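Local coordinates for protein glycosyl hydrolase, family 38 (Enterococcus faecalis, PDB 5KBP) that probably hydrolyses alpha-mannosidic linkages as a family 38 glycoside hydrolase, with metal-ion and carbohydrate binding expected, at residues A[701-704]-A[705-708]; A[66-69]-A[70-73]. One frame throughout, in Å; residues are numbered along the deposited sequence.

Interaction 1: residues A[701-704]-A[705-708]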
# COMPACT_ATOMS: atom_id res chain seq x y z
N GLN A 701 20.24 32.37 -20.58
CA GLN A 701 20.74 32.13 -21.92
C GLN A 701 21.08 30.66 -22.09
O GLN A 701 21.88 30.11 -21.33
CB GLN A 701 21.97 33.01 -22.19
N VAL A 702 20.48 30.03 -23.08
CA VAL A 702 20.61 28.59 -23.28
C VAL A 702 21.88 28.29 -24.07
O VAL A 702 22.29 29.06 -24.95
CB VAL A 702 19.34 28.06 -23.99
CG1 VAL A 702 19.68 27.03 -25.05
CG2 VAL A 702 18.37 27.48 -22.97
N SER A 703 22.53 27.18 -23.73
CA SER A 703 23.81 26.82 -24.33
C SER A 703 23.66 26.56 -25.83
O SER A 703 22.55 26.46 -26.37
CB SER A 703 24.39 25.58 -23.65
OG SER A 703 23.63 24.42 -23.93
N ASP A 704 24.80 26.45 -26.51
CA ASP A 704 24.82 26.34 -27.96
C ASP A 704 24.40 24.96 -28.43
O ASP A 704 23.66 24.83 -29.42
CB ASP A 704 26.20 26.69 -28.50
CG ASP A 704 26.71 28.03 -27.99
OD1 ASP A 704 26.50 28.32 -26.79
OD2 ASP A 704 27.31 28.78 -28.78
N THR A 705 24.86 23.91 -27.75
CA THR A 705 24.49 22.54 -28.13
C THR A 705 23.01 22.26 -27.90
O THR A 705 22.47 21.31 -28.47
CB THR A 705 25.33 21.53 -27.35
OG1 THR A 705 26.66 22.04 -27.18
CG2 THR A 705 25.40 20.20 -28.09
N TRP A 706 22.35 23.08 -27.08
CA TRP A 706 20.97 22.82 -26.67
C TRP A 706 20.01 22.99 -27.84
O TRP A 706 20.09 23.97 -28.59
CB TRP A 706 20.61 23.76 -25.53
CG TRP A 706 19.32 23.47 -24.84
CD1 TRP A 706 18.07 23.78 -25.29
CD2 TRP A 706 19.15 22.85 -23.56
NE1 TRP A 706 17.13 23.38 -24.37
CE2 TRP A 706 17.76 22.80 -23.30
CE3 TRP A 706 20.03 22.33 -22.62
CZ2 TRP A 706 17.24 22.25 -22.14
CZ3 TRP A 706 19.51 21.78 -21.46
CH2 TRP A 706 18.13 21.74 -21.23
N GLU A 707 19.09 22.04 -28.00
CA GLU A 707 18.11 22.07 -29.07
C GLU A 707 16.67 21.99 -28.59
O GLU A 707 15.75 22.18 -29.40
CB GLU A 707 18.36 20.92 -30.06
CG GLU A 707 19.77 20.89 -30.63
CD GLU A 707 20.06 19.62 -31.41
OE1 GLU A 707 19.12 18.81 -31.59
OE2 GLU A 707 21.22 19.43 -31.83
N ASN A 708 16.44 21.72 -27.31
CA ASN A 708 15.08 21.66 -26.79
C ASN A 708 14.48 23.06 -26.75
O ASN A 708 15.11 23.98 -26.20
CB ASN A 708 15.09 21.03 -25.39
CG ASN A 708 13.70 20.62 -24.91
OD1 ASN A 708 12.72 21.35 -25.09
ND2 ASN A 708 13.62 19.46 -24.28

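Interaction 2: residues A[66-69]-A[70-73]. With SO4 (sulfate ion), chain C; SO4 (sulfate ion), chain E.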
# COMPACT_ATOMS: atom_id res chain seq x y z
N GLN A 66 13.93 -10.14 4.39
CA GLN A 66 12.52 -10.23 4.75
C GLN A 66 11.82 -11.38 4.04
O GLN A 66 10.76 -11.82 4.50
CB GLN A 66 11.80 -8.91 4.46
CG GLN A 66 11.56 -8.60 3.00
CD GLN A 66 10.52 -7.52 2.80
OE1 GLN A 66 9.66 -7.31 3.66
NE2 GLN A 66 10.58 -6.82 1.68
N VAL A 67 12.40 -11.88 2.95
CA VAL A 67 11.89 -13.09 2.30
C VAL A 67 12.64 -14.33 2.76
O VAL A 67 12.04 -15.39 2.93
CB VAL A 67 11.96 -12.93 0.77
CG1 VAL A 67 11.36 -14.15 0.08
CG2 VAL A 67 11.22 -11.68 0.34
N ARG A 68 13.96 -14.22 2.96
CA ARG A 68 14.80 -15.34 3.38
C ARG A 68 15.52 -14.98 4.68
O ARG A 68 16.73 -14.72 4.68
CB ARG A 68 15.81 -15.71 2.29
CG ARG A 68 15.22 -15.83 0.90
CD ARG A 68 16.08 -16.73 0.04
NE ARG A 68 16.06 -18.10 0.52
CZ ARG A 68 16.85 -19.07 0.08
NH1 ARG A 68 17.75 -18.81 -0.85
NH2 ARG A 68 16.75 -20.29 0.59
N PRO A 69 14.80 -14.96 5.80
CA PRO A 69 15.44 -14.55 7.06
C PRO A 69 16.49 -15.52 7.56
O PRO A 69 17.42 -15.09 8.25
CB PRO A 69 14.25 -14.44 8.03
CG PRO A 69 13.24 -15.38 7.49
CD PRO A 69 13.39 -15.33 5.99
N GLU A 70 16.38 -16.80 7.23
CA GLU A 70 17.35 -17.78 7.70
C GLU A 70 18.68 -17.70 6.96
O GLU A 70 19.59 -18.48 7.26
CB GLU A 70 16.77 -19.19 7.59
CG GLU A 70 15.65 -19.46 8.58
CD GLU A 70 15.10 -20.87 8.47
OE1 GLU A 70 13.96 -21.10 8.93
OE2 GLU A 70 15.80 -21.75 7.93
N LYS A 71 18.81 -16.79 6.00
CA LYS A 71 20.07 -16.56 5.29
C LYS A 71 20.86 -15.40 5.88
O LYS A 71 21.85 -14.98 5.27
CB LYS A 71 19.80 -16.30 3.81
CG LYS A 71 18.94 -17.36 3.12
CD LYS A 71 19.68 -18.68 2.99
CE LYS A 71 20.85 -18.57 2.02
NZ LYS A 71 21.52 -19.88 1.81
N LYS A 72 20.45 -14.88 7.04
CA LYS A 72 21.11 -13.70 7.60
C LYS A 72 22.56 -13.99 7.95
O LYS A 72 23.44 -13.14 7.74
CB LYS A 72 20.35 -13.21 8.83
CG LYS A 72 20.99 -12.00 9.50
CD LYS A 72 20.09 -11.40 10.56
CE LYS A 72 20.70 -10.12 11.12
NZ LYS A 72 19.78 -9.40 12.05
N GLU A 73 22.85 -15.17 8.50
CA GLU A 73 24.22 -15.51 8.85
C GLU A 73 25.10 -15.60 7.61
O GLU A 73 26.27 -15.21 7.64
CB GLU A 73 24.27 -16.82 9.63
CG GLU A 73 23.81 -16.70 11.08
CD GLU A 73 24.62 -15.68 11.86
OE1 GLU A 73 24.02 -14.98 12.71
OE2 GLU A 73 25.84 -15.57 11.63
S SO4 C . 19.44 -22.44 -0.35
O1 SO4 C . 19.47 -21.99 1.04
O2 SO4 C . 18.06 -22.61 -0.77
O3 SO4 C . 20.14 -23.71 -0.46
O4 SO4 C . 20.09 -21.44 -1.19
S SO4 E . 20.52 -11.41 14.83
O1 SO4 E . 19.72 -12.31 15.66
O2 SO4 E . 19.66 -10.35 14.30
O3 SO4 E . 21.10 -12.17 13.72
O4 SO4 E . 21.59 -10.83 15.63

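Interaction 1: residues A[701-704]-A[705-708]
Val702 and Trp706 face each other across a tight reversal of the chain, four residues apart, and their apolar contact is the first of three kinds of interaction here. The two side chains cross at about a right angle. Val702 CG1 presses on Trp706 CB at 3.4 Å and reaches the near side of the indole, with CG1 to Trp706 CD1 at 3.6 Å, while the other methyl, CG2, lies over one face of the ring system. With CG anti to its own nitrogen (chi1 -170°), Trp706 swings the indole beside the backbone that follows.

The second kind is the backbone turn. Asp704 and Thr705 occupy its two corners with the torsions of a type I beta-turn, and the closing bond from Trp706 N to Ser703 O is weak, at 3.5 Å with an N-H...O angle of 144°. At Asp704 the bond to CB points away from the residues that follow.

Polar side-chain contacts form the third group. Ser703 OG approaches the indole obliquely and comes within 3.5 Å of Trp706 CB, but its hydrogen bond goes to the carbonyl of Gln288. Trp706 NE1 meets Asn708 O at the ring edge, in the ring plane, at 2.8 Å; the bond is bent and weak, and Thr710 O accepts from the same N-H. Asn708 in turn sends its amide nitrogen to Gly292 O.

The closing bond of this surface turn between strands 695-699 and 713-714 is weak; packing and outside hydrogen bonds add to it. Valine against tryptophan supplies an apolar brace, two carbonyls lie around the indole N-H and probably help to set the ring's rotation, and the serine and asparagine side chains tie the loop to residues 288-292, making a small bridge between remote parts of the sequence.

Interaction 2: residues A[66-69]-A[70-73]
Arg68 and Lys71 run side by side and point the same way, three residues apart round a helical turn, with Arg68 CB 3.6 Å from Lys71 CG. In both, CG stands anti to the carbonyl carbon, which starts the two chains in matching directions. Beyond that they differ. Arg68 bends at chi3 (66°), turning its guanidinium so that one face receives Lys71 CG, 3.9 Å above the plane and toward the rim. Lys71 is bent at both chi2 and chi3, and this coiling folds its methylenes back along the arginine before the ammonium group emerges.

Both cations converge on one sulfate, probably from the crystallisation liquor. It sits at the guanidinium edge, in plane: Arg68 NH2 donates to O2 at 3.0 Å in a fairly straight bond and more weakly to O1, which Lys71 NZ also grips at 3.0 Å. The other arginine nitrogens are engaged too, NH1 by Asp37 and NE by Asp338 of the second subunit, so the group is held between two subunits. Lys72, by contrast, is fully extended and heads for a different sulfate; the modelled separation there is too short to be trusted.

In the backbone, Lys71 N bonds to Arg68 O at 3.2 Å and Lys72 N to Pro69 O at 3.3 Å. Successive i to i+3 bonds of this kind, with Lys71 as N-cap, mark a short 3-10 turn leading into an alpha-helix, here joining helices 59-65 and 72-80.

Interactions 1 and 2 both lie at the surface, neither with a buried touching residue, and both are local turns, with one weak i to i+3 backbone bond in interaction 1 and two in interaction 2. They share no element: residues 701-708 belong to a loop between strands in the C-terminal domain range, whereas 66-73 lead into a helix in the N-terminal one, and their centres are 51 Å apart. Their chemistry diverges accordingly. The strand-linking loop is braced by aliphatic-aromatic packing and bonds to residues 288 and 292 of its own chain, while the helix start presents clustered positive charge to anions and reaches the second subunit. Interaction 1 touches no other protein chain of the assembly.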